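Local coordinates for AB hydrolase-1 domain-containing protein (PDB 4Q34) that is of unknown function but, as a putative esterase of the alpha/beta hydrolase family, probably hydrolyses ester bonds, at residues V111-F116 / P122-G127; E258-E261 / L266-M269; V291-N296 / N306-D311. All blocks are in the same frame, centred on the assembly; numbering follows the deposited sequence. Where two conformers were deposited one is given.

Contact 3 is buried, contact 1 is half-buried and contact 2 lies at the surface, and their chemistry follows this order loosely: a leucine and a valine on a helix in contact 3, two aromatic rings in contact 1, a phenol beside a guanidinium in contact 2. Contacts 1 and 2 hold neighbouring elements, since helix 109-115 rests on helix 257-277; Arg115 of contact 1 forms a salt bridge with Glu261 of contact 2, NH1 to OE1 at 2.9 Å. Contact 3 touches neither and ties the loop after strand 283-287 to helix 306-319. Buried Glu261 and Asn296 show that polar groups inside find partners of their own.

Contact 1: residues V111-F116 / P122-G127; sequences VWFNRF and PDYFEG
Phe113 drives the edge of its ring into the face of Tyr124, a T-shaped pair with centroids 5.2 Å apart and planes at 81°. Its CZ stands 4.0 Å above the tyrosine plane, over the centre of that ring, while CE2 comes to 3.9 Å from Tyr124 CE2. On the other side of CZ, Phe113 CE1 lies 3.3 Å from the backbone oxygen Asp123 O, which sits near the phenyl plane. The rim, with its slightly positive hydrogens, probably finds both the pi face and the carbonyl oxygen favourable.

With CG anti to the backbone N (chi1 -180°), the Phe113 ring reaches out from the helix towards residues 123-124, and Tyr124, its CG beside its own N, presents a ring face to it. Around this pair, Val118 and Leu137 each touch both rings, and Trp121 makes a second edge-to-face contact with Phe113. On the far flank, Arg115 ties the same helix to helix 257-277.

The peptide bond before Pro122 is cis, within the short link between 119-120 and 123-124. The whole is a helix packed by one aromatic side chain against a short, weakly bonded antiparallel pair, placed in the long excursion between the parallel strands 83-87 and 170-175 of the alpha/beta hydrolase sheet.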
loop_
_atom_site.group_PDB
_atom_site.type_symbol
_atom_site.label_atom_id
_atom_site.label_comp_id
_atom_site.label_asym_id
_atom_site.label_seq_id
_atom_site.Cartn_x
_atom_site.Cartn_y
_atom_site.Cartn_z
ATOM N N VAL A 111 -9.606 -6.382 -22.004
ATOM C CA VAL A 111 -10.692 -5.396 -21.970
ATOM C C VAL A 111 -10.230 -4.097 -21.307
ATOM O O VAL A 111 -10.405 -3.007 -21.873
ATOM C CB VAL A 111 -11.958 -5.946 -21.291
ATOM C CG1 VAL A 111 -13.045 -4.883 -21.280
ATOM C CG2 VAL A 111 -12.435 -7.221 -21.984
ATOM N N TRP A 112 -9.580 -4.181 -20.144
ATOM C CA TRP A 112 -8.996 -2.993 -19.559
ATOM C C TRP A 112 -8.028 -2.222 -20.464
ATOM O O TRP A 112 -8.020 -1.005 -20.457
ATOM C CB TRP A 112 -8.305 -3.272 -18.213
ATOM C CG TRP A 112 -9.229 -3.645 -17.094
ATOM C CD1 TRP A 112 -9.383 -4.884 -16.539
ATOM C CD2 TRP A 112 -10.089 -2.768 -16.368
ATOM N NE1 TRP A 112 -10.316 -4.845 -15.510
ATOM C CE2 TRP A 112 -10.768 -3.557 -15.391
ATOM C CE3 TRP A 112 -10.370 -1.402 -16.451
ATOM C CZ2 TRP A 112 -11.682 -3.006 -14.483
ATOM C CZ3 TRP A 112 -11.286 -0.846 -15.544
ATOM C CH2 TRP A 112 -11.940 -1.650 -14.588
ATOM N N PHE A 113 -7.222 -2.929 -21.235
ATOM C CA PHE A 113 -6.302 -2.287 -22.208
ATOM C C PHE A 113 -7.091 -1.355 -23.118
ATOM O O PHE A 113 -6.732 -0.213 -23.333
ATOM C CB PHE A 113 -5.613 -3.404 -22.976
ATOM C CG PHE A 113 -4.628 -2.968 -24.018
ATOM C CD1 PHE A 113 -5.035 -2.672 -25.307
ATOM C CD2 PHE A 113 -3.259 -2.957 -23.735
ATOM C CE1 PHE A 113 -4.108 -2.333 -26.288
ATOM C CE2 PHE A 113 -2.335 -2.633 -24.717
ATOM C CZ PHE A 113 -2.761 -2.323 -25.989
ATOM N N ASN A 114 -8.193 -1.864 -23.655
ATOM C CA ASN A 114 -9.080 -1.043 -24.488
ATOM C C ASN A 114 -9.774 0.077 -23.730
ATOM O O ASN A 114 -9.796 1.204 -24.175
ATOM C CB ASN A 114 -10.158 -1.925 -25.113
ATOM C CG ASN A 114 -9.621 -2.838 -26.176
ATOM O OD1 ASN A 114 -8.447 -3.171 -26.197
ATOM N ND2 ASN A 114 -10.495 -3.262 -27.065
ATOM N N ARG A 115 -10.330 -0.252 -22.556
ATOM C CA ARG A 115 -11.048 0.698 -21.721
ATOM C C ARG A 115 -10.175 1.898 -21.340
ATOM O O ARG A 115 -10.668 3.018 -21.204
ATOM C CB ARG A 115 -11.484 -0.012 -20.432
ATOM C CG ARG A 115 -12.113 0.870 -19.389
ATOM C CD ARG A 115 -13.336 1.581 -19.942
ATOM N NE ARG A 115 -14.145 2.199 -18.889
ATOM C CZ ARG A 115 -15.338 2.753 -19.117
ATOM N NH1 ARG A 115 -15.846 2.768 -20.346
ATOM N NH2 ARG A 115 -16.032 3.258 -18.112
ATOM N N PHE A 116 -8.882 1.638 -21.166
ATOM C CA PHE A 116 -7.897 2.671 -20.810
ATOM C C PHE A 116 -7.313 3.410 -22.013
ATOM O O PHE A 116 -6.504 4.328 -21.857
ATOM C CB PHE A 116 -6.781 2.059 -19.955
ATOM C CG PHE A 116 -7.237 1.599 -18.578
ATOM C CD1 PHE A 116 -8.411 2.107 -17.998
ATOM C CD2 PHE A 116 -6.496 0.668 -17.868
ATOM C CE1 PHE A 116 -8.803 1.726 -16.728
ATOM C CE2 PHE A 116 -6.891 0.283 -16.598
ATOM C CZ PHE A 116 -8.030 0.823 -16.023
ATOM N N PRO A 122 -4.952 -6.607 -29.795
ATOM C CA PRO A 122 -3.588 -6.547 -29.286
ATOM C C PRO A 122 -2.738 -5.345 -29.706
ATOM O O PRO A 122 -1.577 -5.250 -29.294
ATOM C CB PRO A 122 -2.973 -7.844 -29.831
ATOM C CG PRO A 122 -3.666 -8.045 -31.145
ATOM C CD PRO A 122 -5.024 -7.383 -31.052
ATOM N N ASP A 123 -3.299 -4.404 -30.446
ATOM C CA ASP A 123 -2.502 -3.320 -31.010
ATOM C C ASP A 123 -2.544 -2.069 -30.147
ATOM O O ASP A 123 -3.539 -1.779 -29.517
ATOM C CB ASP A 123 -3.004 -2.993 -32.394
ATOM C CG ASP A 123 -2.972 -4.194 -33.306
ATOM O OD1 ASP A 123 -1.868 -4.741 -33.500
ATOM O OD2 ASP A 123 -4.050 -4.613 -33.776
ATOM N N TYR A 124 -1.442 -1.351 -30.118
ATOM C CA TYR A 124 -1.345 -0.061 -29.455
ATOM C C TYR A 124 -1.868 0.991 -30.438
ATOM O O TYR A 124 -1.687 0.823 -31.648
ATOM C CB TYR A 124 0.125 0.196 -29.036
ATOM C CG TYR A 124 0.603 -0.728 -27.921
ATOM C CD1 TYR A 124 0.949 -2.067 -28.186
ATOM C CD2 TYR A 124 0.740 -0.277 -26.637
ATOM C CE1 TYR A 124 1.386 -2.909 -27.183
ATOM C CE2 TYR A 124 1.173 -1.113 -25.618
ATOM C CZ TYR A 124 1.499 -2.433 -25.887
ATOM O OH TYR A 124 1.935 -3.303 -24.875
ATOM N N PHE A 125 -2.491 2.075 -29.963
ATOM C CA PHE A 125 -2.847 3.192 -30.855
ATOM C C PHE A 125 -1.581 3.849 -31.411
ATOM O O PHE A 125 -0.589 4.051 -30.709
ATOM C CB PHE A 125 -3.682 4.289 -30.139
ATOM C CG PHE A 125 -5.105 3.919 -29.892
ATOM C CD1 PHE A 125 -5.949 3.580 -30.937
ATOM C CD2 PHE A 125 -5.624 3.935 -28.604
ATOM C CE1 PHE A 125 -7.277 3.241 -30.694
ATOM C CE2 PHE A 125 -6.941 3.591 -28.355
ATOM C CZ PHE A 125 -7.771 3.236 -29.414
ATOM N N GLU A 126 -1.596 4.163 -32.702
ATOM C CA GLU A 126 -0.530 4.959 -33.253
ATOM C C GLU A 126 -0.348 6.255 -32.465
ATOM O O GLU A 126 -1.318 6.971 -32.189
ATOM C CB GLU A 126 -0.799 5.282 -34.729
ATOM C CG GLU A 126 0.295 6.155 -35.314
ATOM C CD GLU A 126 0.338 6.088 -36.810
ATOM O OE1 GLU A 126 -0.695 6.435 -37.425
ATOM O OE2 GLU A 126 1.396 5.696 -37.350
ATOM N N GLY A 127 0.907 6.553 -32.128
ATOM C CA GLY A 127 1.282 7.749 -31.376
ATOM C C GLY A 127 0.936 7.741 -29.901
ATOM O O GLY A 127 1.070 8.767 -29.240
#

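Contact 2: residues E258-E261 / L266-M269; sequences ELYE and LRLM
Tyr260 and Arg267, seven residues or about two helical turns apart, meet through their polar ends on the outer side of helix 257-277. Tyr260 OH lies 2.8 Å from Arg267 NH2, close to the guanidinium plane and at its edge. The guanidinium and the phenol ring are inclined at 56°, which rules out a flat stack; NH2 stands obliquely to the ring. A bend at chi3 (-34°) in the arginine chain accompanies this pose. Arg267 was modelled in two conformers, so the closeness described is that of one of them and is doubtful as a permanent feature.

The helix is the connecting element of a beta-alpha-beta crossover, running between the parallel strands 242-246 and 283-287 of the alpha/beta hydrolase sheet. Its apolar contacts are made by other residues: Leu266 and Met269 (a selenomethionine) lie against Tyr246, the latter also on Ile244, whereas Leu268 meets Val204 and Phe206 of strand 204-207. Ionic and hydrogen-bonding links come from 258-261, where buried Glu261 holds Arg115 in a salt bridge through OE1 and accepts a hydrogen bond from Leu220 N at OE2.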
loop_
_atom_site.group_PDB
_atom_site.type_symbol
_atom_site.label_atom_id
_atom_site.label_comp_id
_atom_site.label_asym_id
_atom_site.label_seq_id
_atom_site.Cartn_x
_atom_site.Cartn_y
_atom_site.Cartn_z
ATOM N N GLU A 258 -16.719 0.568 -24.531
ATOM C CA GLU A 258 -15.603 0.673 -23.585
ATOM C C GLU A 258 -14.769 1.943 -23.837
ATOM O O GLU A 258 -14.257 2.531 -22.879
ATOM C CB GLU A 258 -14.690 -0.546 -23.622
ATOM C CG GLU A 258 -15.326 -1.856 -23.168
ATOM C CD GLU A 258 -15.427 -2.050 -21.649
ATOM O OE1 GLU A 258 -14.972 -1.214 -20.845
ATOM O OE2 GLU A 258 -15.987 -3.089 -21.246
ATOM N N LEU A 259 -14.632 2.357 -25.097
ATOM C CA LEU A 259 -13.923 3.592 -25.409
ATOM C C LEU A 259 -14.863 4.795 -25.588
ATOM O O LEU A 259 -14.515 5.930 -25.192
ATOM C CB LEU A 259 -13.050 3.417 -26.637
ATOM C CG LEU A 259 -11.828 2.464 -26.524
ATOM C CD1 LEU A 259 -12.145 1.045 -26.940
ATOM C CD2 LEU A 259 -10.702 2.999 -27.396
ATOM N N TYR A 260 -16.038 4.562 -26.152
ATOM C CA TYR A 260 -16.933 5.672 -26.500
ATOM C C TYR A 260 -17.513 6.346 -25.276
ATOM O O TYR A 260 -17.781 7.529 -25.296
ATOM C CB TYR A 260 -18.028 5.248 -27.498
ATOM C CG TYR A 260 -18.801 6.417 -28.055
ATOM C CD1 TYR A 260 -18.227 7.271 -28.990
ATOM C CD2 TYR A 260 -20.073 6.706 -27.608
ATOM C CE1 TYR A 260 -18.901 8.366 -29.477
ATOM C CE2 TYR A 260 -20.767 7.803 -28.102
ATOM C CZ TYR A 260 -20.167 8.628 -29.040
ATOM O OH TYR A 260 -20.840 9.723 -29.531
ATOM N N GLU A 261 -17.636 5.618 -24.181
ATOM C CA GLU A 261 -18.083 6.229 -22.946
ATOM C C GLU A 261 -17.236 7.430 -22.595
ATOM O O GLU A 261 -17.768 8.377 -22.043
ATOM C CB GLU A 261 -18.063 5.235 -21.802
ATOM C CG GLU A 261 -19.189 4.234 -21.932
ATOM C CD GLU A 261 -19.427 3.396 -20.683
ATOM O OE1 GLU A 261 -18.611 3.456 -19.728
ATOM O OE2 GLU A 261 -20.451 2.680 -20.671
ATOM N N LEU A 266 -16.486 13.469 -22.049
ATOM C CA LEU A 266 -15.942 14.759 -22.437
ATOM C C LEU A 266 -17.079 15.724 -22.745
ATOM O O LEU A 266 -17.120 16.825 -22.198
ATOM C CB LEU A 266 -14.973 14.632 -23.616
ATOM C CG LEU A 266 -14.426 15.955 -24.147
ATOM C CD1 LEU A 266 -13.792 16.785 -23.062
ATOM C CD2 LEU A 266 -13.466 15.741 -25.320
ATOM N N ARG A 267 -18.016 15.278 -23.582
ATOM C CA ARG A 267 -19.162 16.083 -24.004
ATOM C C ARG A 267 -19.963 16.530 -22.779
ATOM O O ARG A 267 -20.333 17.685 -22.646
ATOM C CB ARG A 267 -20.038 15.255 -24.966
ATOM C CG ARG A 267 -21.253 15.958 -25.551
ATOM C CD ARG A 267 -22.225 14.948 -26.193
ATOM N NE ARG A 267 -21.538 13.813 -26.797
ATOM C CZ ARG A 267 -22.119 12.656 -27.094
ATOM N NH1 ARG A 267 -23.400 12.468 -26.836
ATOM N NH2 ARG A 267 -21.414 11.687 -27.650
ATOM N N LEU A 268 -20.204 15.606 -21.890
ATOM C CA LEU A 268 -21.012 15.862 -20.702
ATOM C C LEU A 268 -20.357 16.834 -19.758
ATOM O O LEU A 268 -21.024 17.709 -19.232
ATOM C CB LEU A 268 -21.285 14.576 -19.970
ATOM C CG LEU A 268 -22.133 14.694 -18.718
ATOM C CD1 LEU A 268 -23.446 15.388 -19.000
ATOM C CD2 LEU A 268 -22.322 13.312 -18.129
HETATM N N MSE A 269 -19.054 16.686 -19.546
HETATM C CA MSE A 269 -18.360 17.592 -18.618
HETATM C C MSE A 269 -18.312 19.019 -19.151
HETATM O O MSE A 269 -18.378 19.992 -18.375
HETATM C CB MSE A 269 -16.974 17.105 -18.261
HETATM C CG MSE A 269 -16.884 15.752 -17.640
HETATM SE SE MSE A 269 -18.287 15.422 -16.332
HETATM C CE MSE A 269 -17.468 16.224 -14.780
#

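Contact 3: residues V291-N296 / N306-D311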
loop_
_atom_site.group_PDB
_atom_site.type_symbol
_atom_site.label_atom_id
_atom_site.label_comp_id
_atom_site.label_asym_id
_atom_site.label_seq_id
_atom_site.Cartn_x
_atom_site.Cartn_y
_atom_site.Cartn_z
ATOM N N VAL A 291 -4.742 21.358 -26.549
ATOM C CA VAL A 291 -3.696 22.245 -25.974
ATOM C C VAL A 291 -2.260 21.745 -26.281
ATOM O O VAL A 291 -1.300 22.090 -25.584
ATOM C CB VAL A 291 -3.886 22.528 -24.454
ATOM C CG1 VAL A 291 -5.220 23.211 -24.215
ATOM C CG2 VAL A 291 -3.783 21.255 -23.608
ATOM N N GLY A 292 -2.134 20.919 -27.315
ATOM C CA GLY A 292 -0.842 20.530 -27.836
ATOM C C GLY A 292 -0.247 19.236 -27.323
ATOM O O GLY A 292 0.875 18.903 -27.683
ATOM N N LEU A 293 -0.987 18.483 -26.498
ATOM C CA LEU A 293 -0.527 17.178 -26.024
ATOM C C LEU A 293 -1.313 16.033 -26.693
ATOM O O LEU A 293 -2.537 15.922 -26.552
ATOM C CB LEU A 293 -0.676 17.101 -24.496
ATOM C CG LEU A 293 0.295 17.881 -23.607
ATOM C CD1 LEU A 293 0.240 19.368 -23.834
ATOM C CD2 LEU A 293 0.012 17.557 -22.132
ATOM N N HIS A 294 -0.619 15.187 -27.443
ATOM C CA HIS A 294 -1.271 14.171 -28.268
ATOM C C HIS A 294 -0.914 12.786 -27.759
ATOM O O HIS A 294 0.204 12.582 -27.277
ATOM C CB HIS A 294 -0.857 14.349 -29.726
ATOM C CG HIS A 294 -1.176 15.721 -30.251
ATOM N ND1 HIS A 294 -2.405 16.048 -30.787
ATOM C CD2 HIS A 294 -0.454 16.870 -30.243
ATOM C CE1 HIS A 294 -2.405 17.324 -31.138
ATOM N NE2 HIS A 294 -1.237 17.847 -30.808
ATOM N N GLY A 295 -1.863 11.846 -27.850
ATOM C CA GLY A 295 -1.576 10.451 -27.564
ATOM C C GLY A 295 -1.838 9.993 -26.129
ATOM O O GLY A 295 -1.476 8.875 -25.771
ATOM N N ASN A 296 -2.403 10.847 -25.318
ATOM C CA ASN A 296 -2.696 10.424 -23.965
ATOM C C ASN A 296 -3.788 9.380 -23.877
ATOM O O ASN A 296 -4.741 9.373 -24.655
ATOM C CB ASN A 296 -3.005 11.634 -23.047
ATOM C CG ASN A 296 -1.775 12.434 -22.737
ATOM O OD1 ASN A 296 -1.510 13.504 -23.335
ATOM N ND2 ASN A 296 -0.956 11.890 -21.840
ATOM N N ASN A 306 4.056 12.647 -19.205
ATOM C CA ASN A 306 3.426 13.045 -17.948
ATOM C C ASN A 306 4.029 14.302 -17.313
ATOM O O ASN A 306 3.356 15.001 -16.555
ATOM C CB ASN A 306 3.322 11.907 -16.937
ATOM C CG ASN A 306 4.658 11.470 -16.357
ATOM O OD1 ASN A 306 5.715 11.667 -16.918
ATOM N ND2 ASN A 306 4.588 10.852 -15.167
ATOM N N ILE A 307 5.283 14.603 -17.646
ATOM C CA ILE A 307 5.862 15.851 -17.152
ATOM C C ILE A 307 5.123 17.048 -17.762
ATOM O O ILE A 307 4.844 18.039 -17.110
ATOM C CB ILE A 307 7.399 15.903 -17.367
ATOM C CG1 ILE A 307 8.086 14.805 -16.517
ATOM C CG2 ILE A 307 7.927 17.301 -17.053
ATOM C CD1 ILE A 307 9.568 14.568 -16.795
ATOM N N GLU A 308 4.852 16.986 -19.057
ATOM C CA GLU A 308 4.077 18.018 -19.727
ATOM C C GLU A 308 2.680 18.088 -19.124
ATOM O O GLU A 308 2.115 19.169 -18.980
ATOM C CB GLU A 308 3.985 17.751 -21.245
ATOM C CG GLU A 308 5.341 17.669 -21.942
ATOM C CD GLU A 308 5.222 17.383 -23.435
ATOM O OE1 GLU A 308 4.525 18.123 -24.139
ATOM O OE2 GLU A 308 5.840 16.411 -23.905
ATOM N N VAL A 309 2.110 16.930 -18.762
ATOM C CA VAL A 309 0.767 16.884 -18.144
ATOM C C VAL A 309 0.867 17.607 -16.766
ATOM O O VAL A 309 0.033 18.451 -16.435
ATOM C CB VAL A 309 0.277 15.441 -18.016
ATOM C CG1 VAL A 309 -1.041 15.382 -17.275
ATOM C CG2 VAL A 309 0.108 14.771 -19.406
ATOM N N ALA A 310 1.942 17.324 -16.048
ATOM C CA ALA A 310 2.196 17.949 -14.739
ATOM C C ALA A 310 2.370 19.462 -14.886
ATOM O O ALA A 310 1.850 20.222 -14.091
ATOM C CB ALA A 310 3.409 17.332 -14.058
ATOM N N ASP A 311 3.070 19.915 -15.935
ATOM C CA ASP A 311 3.238 21.338 -16.138
ATOM C C ASP A 311 1.903 22.092 -16.310
ATOM O O ASP A 311 1.732 23.226 -15.832
ATOM C CB ASP A 311 4.136 21.627 -17.360
ATOM C CG ASP A 311 5.607 21.252 -17.141
ATOM O OD1 ASP A 311 6.049 21.061 -15.995
ATOM O OD2 ASP A 311 6.330 21.129 -18.159
#
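Leu293 reaches helix 306-319 from the loop, and its course can be followed atom by atom. CB leaves the backbone in the direction of the helix; CG, anti to the carbonyl carbon (chi1 -74°), divides into two methyls, and CD2 is the one that makes the contact. It lies 3.9 Å from Val309 CG2 and 4.1 Å from Glu308 CB, with the backbone amide Val309 N 4.0 Å away. The methyl therefore rests on the first turn of the helix, against both main chain and side chains, and Leu312 further along also touches Leu293.

Val309 CG2 has a second neighbour in Asn296 ND2, at 3.9 Å, the two side chains coming from opposite directions. That amide nitrogen is held by hydrogen bonds to Asp303 OD2 and Asn305 OD1, in the stretch leading into the helix.

In alpha/beta hydrolases the loop after the last strand of the core sheet usually carries the catalytic histidine, and 291-296 lies in what is probably the equivalent loop, although no histidine here is assigned that role. Leu293 is held to the helix by van der Waals contact, without a directional bond to 306-311; the loop's backbone is bonded instead to Asp248 and Gln129.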